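Local coordinates for protein response regulator aspartate phosphatase I (Bacillus subtilis subsp. subtilis, PDB 4I1A) that dephosphorylates the sporulation phosphotransferase Spo0F and switches on ICEBs1 gene expression, excision and transfer by inactivating the repressor ImmR, at residues A[199-204]-A[235-240]; A[209-214]-A[221-226]; A[262-267]-A[299-304]. One frame throughout, in Å; residues are numbered along the deposited sequence.

Overall arrangement
All three contacts join helices of the all-helical tetratricopeptide repeat (TPR) array. Interactions 1 and 2 both bring helix 200-215 against helix 220-236, with centres about 17 Å apart: 199-204 with 235-240 at the surface end of the pair, 209-214 with 221-226 in its buried part, close to the connecting turn. Interaction 3 lies further along the array, its centre about 20 Å from the first and 22 Å from the second, and is also buried, but joins near-parallel segments of helices 261-275 and 299-313. The chemistry follows position: a tyrosine covered by a glutamate's methylene groups at the surface, small serines where antiparallel helices close up, and an aromatic pair where axes are wider apart.

Interaction 1: A[199-204]-A[235-240]; sequences EYERAL and DELKEY
One face of the Tyr-200 ring is covered by the bent side chain of Glu-236, whose CG stands 3.3 Å above the ring plane, displaced toward the rim. This is a CH-pi contact: Glu-236 CG lies 3.6 Å from the centroid of the Tyr-200 ring, 23° off its normal. The bend at chi2 of Glu-236 (-67°) carries the carboxylate on along the ring toward the hydroxyl end, its plane 20° from that of the ring, with OE1 3.7 Å from Tyr-200 CZ.

Beside the ring, the contact turns to leucine side chains. Leu-237 reaches across with CD2 4.1 Å from Tyr-200 CB, while its other methyl, CD1, meets Leu-204 CD2 at 4.3 Å. The polar exception is Glu-201, whose OE1 passes 4.0 Å from Leu-237 CD2 in a van der Waals touch, the two side chains crossing at about a right angle. Just beyond, Lys-238 takes positive phi in a Schellman motif that ends helix 220-236, and Glu-239 then caps the start of helix 240-257 by bonding Lys-242 N.

The contact thus joins the start of helix 200-215 (predicted TPR 3) to the C-terminal end of helix 220-236 and the residue just after it (predicted TPR 4). Tyr-200 also touches Ile-195 of helix 180-196, Leu-204 packs on Ile-230 and Cys-233, and Asp-235 forms a salt bridge to Lys-275 of helix 261-275.

Interaction 2: A[209-214]-A[221-226]; sequences KSLEIS and HLIAMS
Ser-214 and Ser-226, with Ser-210 beside them, line the contact between two antiparallel helices whose axes approach to 8.5 Å at an angle of 160°. Leu-211 lies opposite Ser-226, and Ser-214 opposite Ile-223, each pair with CA atoms 5.2 Å apart.

The hydrogen bonds of Ser-214 and Ser-226 run back into their own helices. Ser-214 OG donates to Ser-210 O at 2.8 Å, arriving well above the carbonyl plane, and Ser-226 OG donates to Leu-222 O at 2.9 Å. Both oxygens also accept the ordinary helical N-H of the same serine; at Leu-222 O the two donors come from opposite faces of the carbonyl. A chi1 of -60° places each hydroxyl next to its backbone N, from where it can reach the carbonyl one turn earlier. Ser-210 OG bonds Gln-206 O of its own helix and Gln-187 OE1 of helix 180-196.

Van der Waals contact carries the interface itself. Ser-214 OG rests 3.3 Å from Leu-222 CB, Ile-223 CG1 sits 3.4 Å from Ser-214 O, and Ser-226 CB lies against Leu-211 CB at 3.8 Å. Ser-226 OG comes near Leu-211 N, but at an angle too poor for a bond.

One apolar pair flanks the serines, Leu-211 CD1 lying 4.2 Å from Ile-223 CG2. Leu-211 also touches His-246, and Ile-223 touches Ile-253, both of helix 240-257.

Consecutive helices 200-215 and 220-236, whose segments here belong largely to predicted TPR 3 and TPR 4, close up on serines, and the buried hydroxyls are satisfied without any polar partner on the facing segment. This contact therefore rests on the fit of small side chains rather than on directional bonds.

Interaction 3: A[262-267]-A[299-304]; sequences LTKTLF and KEYSAK
The side chains of Phe-267 and Tyr-301 cross at about a right angle between two near-parallel helical segments of the TPR array, whose axes run 10.6 Å apart at 11° to each other. The tight side is aromatic. Tyr-301 turns an edge toward the face of Phe-267 in an offset edge-to-face pair, with ring centroids 5.5 Å apart and planes at 68°. Phe-267 CG stands anti to its own N (chi1 174°), which sends the ring across to helix 299-313, where it also meets Phe-305 edge-to-face. Lys-304 packs its CB 3.5 Å from Phe-267 CE1, and its O meets the phenylalanine ring at the edge, in plane; its amine leads on to a salt bridge with Asp-336. Thr-263 runs past Tyr-301 in the opposite direction, its CG2 3.5 Å from Tyr-301 CB. With an alanine in place of Phe-267, Tyr-301 would probably lose its ring partner and a gap would open beside Lys-304.

The looser, partly exposed side belongs to Lys-264. Its CA makes a CH-pi contact on one face of the Tyr-301 ring, 4.2 Å from the centroid, while Lys-304 CD covers the other. The extended Lys-264 chain then passes the phenol, with CG 3.4 Å from Tyr-301 OH.

Interaction 1: A[199-204]-A[235-240]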
loop_
_atom_site.group_PDB
_atom_site.type_symbol
_atom_site.label_atom_id
_atom_site.label_comp_id
_atom_site.label_asym_id
_atom_site.label_seq_id
_atom_site.Cartn_x
_atom_site.Cartn_y
_atom_site.Cartn_z
ATOM N N GLU A 199 10.625 -1.294 -7.313
ATOM C CA GLU A 199 10.658 -0.680 -8.639
ATOM C C GLU A 199 9.721 0.524 -8.667
ATOM O O GLU A 199 8.715 0.522 -9.378
ATOM C CB GLU A 199 10.246 -1.695 -9.699
ATOM C CG GLU A 199 11.256 -2.806 -9.926
ATOM C CD GLU A 199 12.494 -2.328 -10.680
ATOM O OE1 GLU A 199 13.499 -3.072 -10.720
ATOM O OE2 GLU A 199 12.463 -1.211 -11.239
ATOM N N TYR A 200 10.062 1.554 -7.897
ATOM C CA TYR A 200 9.159 2.680 -7.686
ATOM C C TYR A 200 8.937 3.536 -8.922
ATOM O O TYR A 200 7.869 4.125 -9.096
ATOM C CB TYR A 200 9.615 3.528 -6.488
ATOM C CG TYR A 200 9.400 2.825 -5.155
ATOM C CD1 TYR A 200 8.145 2.797 -4.558
ATOM C CD2 TYR A 200 10.449 2.185 -4.502
ATOM C CE1 TYR A 200 7.939 2.153 -3.347
ATOM C CE2 TYR A 200 10.254 1.536 -3.289
ATOM C CZ TYR A 200 8.999 1.527 -2.712
ATOM O OH TYR A 200 8.796 0.891 -1.498
ATOM N N GLU A 201 9.936 3.591 -9.788
ATOM C CA GLU A 201 9.814 4.336 -11.033
ATOM C C GLU A 201 8.797 3.664 -11.962
ATOM O O GLU A 201 7.994 4.329 -12.622
ATOM C CB GLU A 201 11.182 4.425 -11.711
ATOM C CG GLU A 201 11.460 5.749 -12.390
ATOM C CD GLU A 201 12.931 6.107 -12.345
ATOM O OE1 GLU A 201 13.539 5.953 -11.260
ATOM O OE2 GLU A 201 13.479 6.530 -13.390
ATOM N N ARG A 202 8.834 2.336 -12.011
ATOM C CA ARG A 202 7.937 1.588 -12.883
ATOM C C ARG A 202 6.512 1.602 -12.342
ATOM O O ARG A 202 5.538 1.665 -13.112
ATOM C CB ARG A 202 8.446 0.158 -13.072
ATOM C CG ARG A 202 9.739 0.073 -13.873
ATOM C CD ARG A 202 10.228 -1.363 -13.969
ATOM N NE ARG A 202 11.502 -1.484 -14.674
ATOM C CZ ARG A 202 11.612 -1.752 -15.973
ATOM N NH1 ARG A 202 10.518 -1.921 -16.712
ATOM N NH2 ARG A 202 12.813 -1.858 -16.535
ATOM N N ALA A 203 6.410 1.560 -11.016
ATOM C CA ALA A 203 5.131 1.639 -10.322
ATOM C C ALA A 203 4.478 3.016 -10.509
ATOM O O ALA A 203 3.262 3.119 -10.668
ATOM C CB ALA A 203 5.307 1.318 -8.852
ATOM N N LEU A 204 5.287 4.069 -10.508
ATOM C CA LEU A 204 4.780 5.400 -10.815
ATOM C C LEU A 204 4.184 5.478 -12.232
ATOM O O LEU A 204 3.148 6.117 -12.443
ATOM C CB LEU A 204 5.879 6.456 -10.634
ATOM C CG LEU A 204 5.456 7.878 -11.019
ATOM C CD1 LEU A 204 4.449 8.449 -10.013
ATOM C CD2 LEU A 204 6.657 8.796 -11.188
ATOM N N ASP A 235 7.379 10.106 -2.996
ATOM C CA ASP A 235 8.037 10.167 -1.690
ATOM C C ASP A 235 9.227 9.213 -1.660
ATOM O O ASP A 235 10.311 9.564 -1.189
ATOM C CB ASP A 235 7.030 9.823 -0.564
ATOM C CG ASP A 235 7.691 9.662 0.803
ATOM O OD1 ASP A 235 8.582 10.464 1.140
ATOM O OD2 ASP A 235 7.326 8.726 1.544
ATOM N N GLU A 236 9.013 8.003 -2.163
ATOM C CA GLU A 236 10.076 7.013 -2.283
ATOM C C GLU A 236 11.176 7.462 -3.236
ATOM O O GLU A 236 12.349 7.166 -3.024
ATOM C CB GLU A 236 9.504 5.675 -2.766
ATOM C CG GLU A 236 8.613 4.998 -1.750
ATOM C CD GLU A 236 9.383 4.548 -0.523
ATOM O OE1 GLU A 236 10.578 4.198 -0.668
ATOM O OE2 GLU A 236 8.796 4.549 0.583
ATOM N N LEU A 237 10.795 8.169 -4.292
ATOM C CA LEU A 237 11.765 8.639 -5.265
ATOM C C LEU A 237 12.386 9.948 -4.802
ATOM O O LEU A 237 13.210 10.540 -5.496
ATOM C CB LEU A 237 11.106 8.807 -6.632
ATOM C CG LEU A 237 10.687 7.503 -7.309
ATOM C CD1 LEU A 237 9.836 7.791 -8.540
ATOM C CD2 LEU A 237 11.925 6.657 -7.671
ATOM N N LYS A 238 11.967 10.395 -3.624
ATOM C CA LYS A 238 12.462 11.622 -3.013
ATOM C C LYS A 238 12.168 12.897 -3.814
ATOM O O LYS A 238 12.819 13.930 -3.617
ATOM C CB LYS A 238 13.951 11.490 -2.668
ATOM C CG LYS A 238 14.253 10.189 -1.947
ATOM C CD LYS A 238 15.602 10.188 -1.264
ATOM C CE LYS A 238 15.796 8.880 -0.498
ATOM N NZ LYS A 238 14.604 8.522 0.344
ATOM N N GLU A 239 11.185 12.840 -4.710
ATOM C CA GLU A 239 10.647 14.078 -5.247
ATOM C C GLU A 239 9.447 14.523 -4.408
ATOM O O GLU A 239 8.286 14.335 -4.781
ATOM C CB GLU A 239 10.312 13.997 -6.736
ATOM C CG GLU A 239 10.562 15.343 -7.465
ATOM C CD GLU A 239 10.043 16.569 -6.687
ATOM O OE1 GLU A 239 10.779 17.124 -5.832
ATOM O OE2 GLU A 239 8.888 16.979 -6.925
ATOM N N TYR A 240 9.766 15.133 -3.273
ATOM C CA TYR A 240 8.794 15.499 -2.260
ATOM C C TYR A 240 7.815 16.590 -2.695
ATOM O O TYR A 240 6.676 16.619 -2.229
ATOM C CB TYR A 240 9.531 15.918 -0.993
ATOM C CG TYR A 240 10.428 14.835 -0.429
ATOM C CD1 TYR A 240 9.986 13.521 -0.327
ATOM C CD2 TYR A 240 11.723 15.128 -0.001
ATOM C CE1 TYR A 240 10.808 12.524 0.188
ATOM C CE2 TYR A 240 12.554 14.140 0.513
ATOM C CZ TYR A 240 12.093 12.840 0.606
ATOM O OH TYR A 240 12.913 11.859 1.122
#

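Interaction 2: A[209-214]-A[221-226]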
loop_
_atom_site.group_PDB
_atom_site.type_symbol
_atom_site.label_atom_id
_atom_site.label_comp_id
_atom_site.label_asym_id
_atom_site.label_seq_id
_atom_site.Cartn_x
_atom_site.Cartn_y
_atom_site.Cartn_z
ATOM N N LYS A 209 -0.859 6.022 -15.350
ATOM C CA LYS A 209 -1.849 5.559 -16.309
ATOM C C LYS A 209 -3.195 5.454 -15.615
ATOM O O LYS A 209 -4.219 5.834 -16.167
ATOM C CB LYS A 209 -1.451 4.215 -16.928
ATOM C CG LYS A 209 -0.324 4.319 -17.946
ATOM C CD LYS A 209 -0.274 3.093 -18.863
ATOM C CE LYS A 209 0.103 1.827 -18.104
ATOM N NZ LYS A 209 -0.200 0.588 -18.885
ATOM N N SER A 210 -3.186 4.951 -14.389
ATOM C CA SER A 210 -4.416 4.795 -13.629
ATOM C C SER A 210 -5.139 6.124 -13.446
ATOM O O SER A 210 -6.360 6.195 -13.583
ATOM C CB SER A 210 -4.112 4.147 -12.278
ATOM O OG SER A 210 -3.513 2.876 -12.474
ATOM N N LEU A 211 -4.371 7.172 -13.157
ATOM C CA LEU A 211 -4.907 8.518 -12.972
ATOM C C LEU A 211 -5.596 9.026 -14.229
ATOM O O LEU A 211 -6.655 9.646 -14.154
ATOM C CB LEU A 211 -3.795 9.492 -12.569
ATOM C CG LEU A 211 -4.245 10.938 -12.330
ATOM C CD1 LEU A 211 -5.327 10.980 -11.261
ATOM C CD2 LEU A 211 -3.074 11.837 -11.944
ATOM N N GLU A 212 -4.990 8.765 -15.383
ATOM C CA GLU A 212 -5.556 9.205 -16.646
ATOM C C GLU A 212 -6.917 8.547 -16.868
ATOM O O GLU A 212 -7.893 9.221 -17.180
ATOM C CB GLU A 212 -4.610 8.896 -17.807
ATOM C CG GLU A 212 -3.272 9.636 -17.763
ATOM C CD GLU A 212 -2.342 9.249 -18.915
ATOM O OE1 GLU A 212 -2.772 9.320 -20.093
ATOM O OE2 GLU A 212 -1.180 8.867 -18.641
ATOM N N ILE A 213 -6.977 7.231 -16.681
ATOM C CA ILE A 213 -8.211 6.475 -16.890
ATOM C C ILE A 213 -9.272 6.859 -15.863
ATOM O O ILE A 213 -10.450 6.985 -16.191
ATOM C CB ILE A 213 -7.955 4.951 -16.846
ATOM C CG1 ILE A 213 -7.152 4.509 -18.076
ATOM C CG2 ILE A 213 -9.269 4.177 -16.770
ATOM C CD1 ILE A 213 -6.645 3.075 -17.998
ATOM N N SER A 214 -8.848 7.066 -14.620
ATOM C CA SER A 214 -9.774 7.475 -13.569
ATOM C C SER A 214 -10.366 8.846 -13.868
ATOM O O SER A 214 -11.477 9.161 -13.438
ATOM C CB SER A 214 -9.069 7.496 -12.213
ATOM O OG SER A 214 -8.566 6.211 -11.888
ATOM N N HIS A 221 -13.264 8.202 -6.579
ATOM C CA HIS A 221 -12.444 7.504 -5.601
ATOM C C HIS A 221 -11.162 6.941 -6.216
ATOM O O HIS A 221 -10.112 6.916 -5.565
ATOM C CB HIS A 221 -13.228 6.394 -4.903
ATOM C CG HIS A 221 -12.543 5.869 -3.686
ATOM N ND1 HIS A 221 -12.090 4.567 -3.581
ATOM C CD2 HIS A 221 -12.199 6.474 -2.524
ATOM C CE1 HIS A 221 -11.516 4.396 -2.409
ATOM N NE2 HIS A 221 -11.566 5.537 -1.745
ATOM N N LEU A 222 -11.253 6.488 -7.465
ATOM C CA LEU A 222 -10.082 5.992 -8.176
ATOM C C LEU A 222 -9.107 7.118 -8.515
ATOM O O LEU A 222 -7.901 6.890 -8.621
ATOM C CB LEU A 222 -10.502 5.239 -9.429
ATOM C CG LEU A 222 -11.152 3.890 -9.125
ATOM C CD1 LEU A 222 -11.365 3.088 -10.393
ATOM C CD2 LEU A 222 -10.309 3.117 -8.124
ATOM N N ILE A 223 -9.629 8.333 -8.674
ATOM C CA ILE A 223 -8.788 9.501 -8.910
ATOM C C ILE A 223 -7.958 9.799 -7.663
ATOM O O ILE A 223 -6.741 10.012 -7.736
ATOM C CB ILE A 223 -9.635 10.740 -9.288
ATOM C CG1 ILE A 223 -10.135 10.624 -10.728
ATOM C CG2 ILE A 223 -8.837 12.028 -9.112
ATOM C CD1 ILE A 223 -11.085 11.769 -11.166
ATOM N N ALA A 224 -8.615 9.792 -6.509
ATOM C CA ALA A 224 -7.913 10.010 -5.246
ATOM C C ALA A 224 -6.956 8.870 -4.939
ATOM O O ALA A 224 -5.873 9.087 -4.401
ATOM C CB ALA A 224 -8.898 10.185 -4.113
ATOM N N MET A 225 -7.355 7.649 -5.272
ATOM C CA MET A 225 -6.486 6.508 -5.015
ATOM C C MET A 225 -5.216 6.578 -5.859
ATOM O O MET A 225 -4.125 6.316 -5.362
ATOM C CB MET A 225 -7.230 5.187 -5.209
ATOM C CG MET A 225 -8.156 4.848 -4.056
ATOM S SD MET A 225 -8.827 3.177 -4.166
ATOM C CE MET A 225 -7.366 2.194 -3.837
ATOM N N SER A 226 -5.359 6.976 -7.118
ATOM C CA SER A 226 -4.201 7.176 -7.980
ATOM C C SER A 226 -3.301 8.291 -7.451
ATOM O O SER A 226 -2.092 8.110 -7.328
ATOM C CB SER A 226 -4.633 7.501 -9.407
ATOM O OG SER A 226 -5.403 6.454 -9.954
#

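Interaction 3: A[262-267]-A[299-304]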
loop_
_atom_site.group_PDB
_atom_site.type_symbol
_atom_site.label_atom_id
_atom_site.label_comp_id
_atom_site.label_asym_id
_atom_site.label_seq_id
_atom_site.Cartn_x
_atom_site.Cartn_y
_atom_site.Cartn_z
ATOM N N LEU A 262 -8.024 8.522 4.226
ATOM C CA LEU A 262 -7.760 9.881 4.673
ATOM C C LEU A 262 -6.584 9.899 5.642
ATOM O O LEU A 262 -5.694 10.737 5.540
ATOM C CB LEU A 262 -9.005 10.449 5.344
ATOM C CG LEU A 262 -8.941 11.870 5.890
ATOM C CD1 LEU A 262 -8.343 12.789 4.856
ATOM C CD2 LEU A 262 -10.347 12.346 6.261
ATOM N N THR A 263 -6.565 8.949 6.569
ATOM C CA THR A 263 -5.538 8.934 7.604
ATOM C C THR A 263 -4.141 8.686 7.025
ATOM O O THR A 263 -3.171 9.364 7.379
ATOM C CB THR A 263 -5.859 7.885 8.692
ATOM O OG1 THR A 263 -7.159 8.154 9.248
ATOM C CG2 THR A 263 -4.822 7.946 9.789
ATOM N N LYS A 264 -4.056 7.710 6.128
ATOM C CA LYS A 264 -2.801 7.304 5.513
ATOM C C LYS A 264 -2.228 8.424 4.633
ATOM O O LYS A 264 -1.021 8.658 4.598
ATOM C CB LYS A 264 -3.046 6.030 4.700
ATOM C CG LYS A 264 -1.994 5.719 3.662
ATOM C CD LYS A 264 -2.168 4.323 3.090
ATOM C CE LYS A 264 -0.921 3.907 2.300
ATOM N NZ LYS A 264 -1.083 2.633 1.535
ATOM N N THR A 265 -3.113 9.111 3.925
ATOM C CA THR A 265 -2.753 10.262 3.113
ATOM C C THR A 265 -2.215 11.420 3.973
ATOM O O THR A 265 -1.246 12.078 3.598
ATOM C CB THR A 265 -3.992 10.738 2.316
ATOM O OG1 THR A 265 -4.495 9.648 1.541
ATOM C CG2 THR A 265 -3.677 11.920 1.397
ATOM N N LEU A 266 -2.849 11.684 5.115
ATOM C CA LEU A 266 -2.371 12.750 6.001
ATOM C C LEU A 266 -1.049 12.346 6.626
ATOM O O LEU A 266 -0.162 13.174 6.854
ATOM C CB LEU A 266 -3.397 13.081 7.097
ATOM C CG LEU A 266 -4.579 13.933 6.633
ATOM C CD1 LEU A 266 -5.769 13.755 7.574
ATOM C CD2 LEU A 266 -4.169 15.416 6.513
ATOM N N PHE A 267 -0.913 11.061 6.896
ATOM C CA PHE A 267 0.318 10.576 7.479
ATOM C C PHE A 267 1.475 10.798 6.512
ATOM O O PHE A 267 2.501 11.396 6.874
ATOM C CB PHE A 267 0.198 9.098 7.868
ATOM C CG PHE A 267 1.493 8.506 8.336
ATOM C CD1 PHE A 267 1.872 8.617 9.667
ATOM C CD2 PHE A 267 2.361 7.881 7.438
ATOM C CE1 PHE A 267 3.079 8.097 10.107
ATOM C CE2 PHE A 267 3.575 7.362 7.870
ATOM C CZ PHE A 267 3.933 7.467 9.208
ATOM N N LYS A 299 -5.624 2.316 15.499
ATOM C CA LYS A 299 -4.497 2.126 16.406
ATOM C C LYS A 299 -3.171 2.035 15.653
ATOM O O LYS A 299 -2.124 2.431 16.171
ATOM C CB LYS A 299 -4.728 0.884 17.261
ATOM C CG LYS A 299 -6.170 0.409 17.233
ATOM C CD LYS A 299 -6.291 -1.059 16.838
ATOM C CE LYS A 299 -6.357 -1.970 18.060
ATOM N NZ LYS A 299 -6.398 -3.416 17.688
ATOM N N GLU A 300 -3.220 1.550 14.415
ATOM C CA GLU A 300 -2.005 1.447 13.606
ATOM C C GLU A 300 -1.419 2.816 13.241
ATOM O O GLU A 300 -0.214 3.031 13.370
ATOM C CB GLU A 300 -2.247 0.618 12.339
ATOM C CG GLU A 300 -1.174 0.778 11.270
ATOM C CD GLU A 300 -1.663 0.391 9.880
ATOM O OE1 GLU A 300 -0.888 0.534 8.902
ATOM O OE2 GLU A 300 -2.823 -0.064 9.769
ATOM N N TYR A 301 -2.253 3.739 12.770
ATOM C CA TYR A 301 -1.716 5.034 12.375
ATOM C C TYR A 301 -1.449 5.911 13.595
ATOM O O TYR A 301 -0.570 6.782 13.580
ATOM C CB TYR A 301 -2.579 5.708 11.304
ATOM C CG TYR A 301 -2.175 5.210 9.940
ATOM C CD1 TYR A 301 -1.090 5.765 9.271
ATOM C CD2 TYR A 301 -2.824 4.132 9.356
ATOM C CE1 TYR A 301 -0.690 5.285 8.043
ATOM C CE2 TYR A 301 -2.431 3.643 8.135
ATOM C CZ TYR A 301 -1.369 4.221 7.479
ATOM O OH TYR A 301 -0.993 3.725 6.255
ATOM N N SER A 302 -2.183 5.633 14.666
ATOM C CA SER A 302 -1.933 6.274 15.950
ATOM C C SER A 302 -0.499 5.984 16.406
ATOM O O SER A 302 0.227 6.885 16.803
ATOM C CB SER A 302 -2.956 5.799 16.979
ATOM O OG SER A 302 -2.662 6.314 18.260
ATOM N N ALA A 303 -0.083 4.725 16.308
ATOM C CA ALA A 303 1.300 4.355 16.598
ATOM C C ALA A 303 2.264 4.977 15.579
ATOM O O ALA A 303 3.360 5.438 15.928
ATOM C CB ALA A 303 1.452 2.837 16.636
ATOM N N LYS A 304 1.854 5.015 14.320
ATOM C CA LYS A 304 2.720 5.593 13.309
ATOM C C LYS A 304 2.914 7.103 13.482
ATOM O O LYS A 304 4.037 7.600 13.349
ATOM C CB LYS A 304 2.241 5.221 11.897
ATOM C CG LYS A 304 2.497 3.748 11.554
ATOM C CD LYS A 304 1.772 3.307 10.285
ATOM C CE LYS A 304 2.240 1.903 9.883
ATOM N NZ LYS A 304 1.375 1.263 8.858
#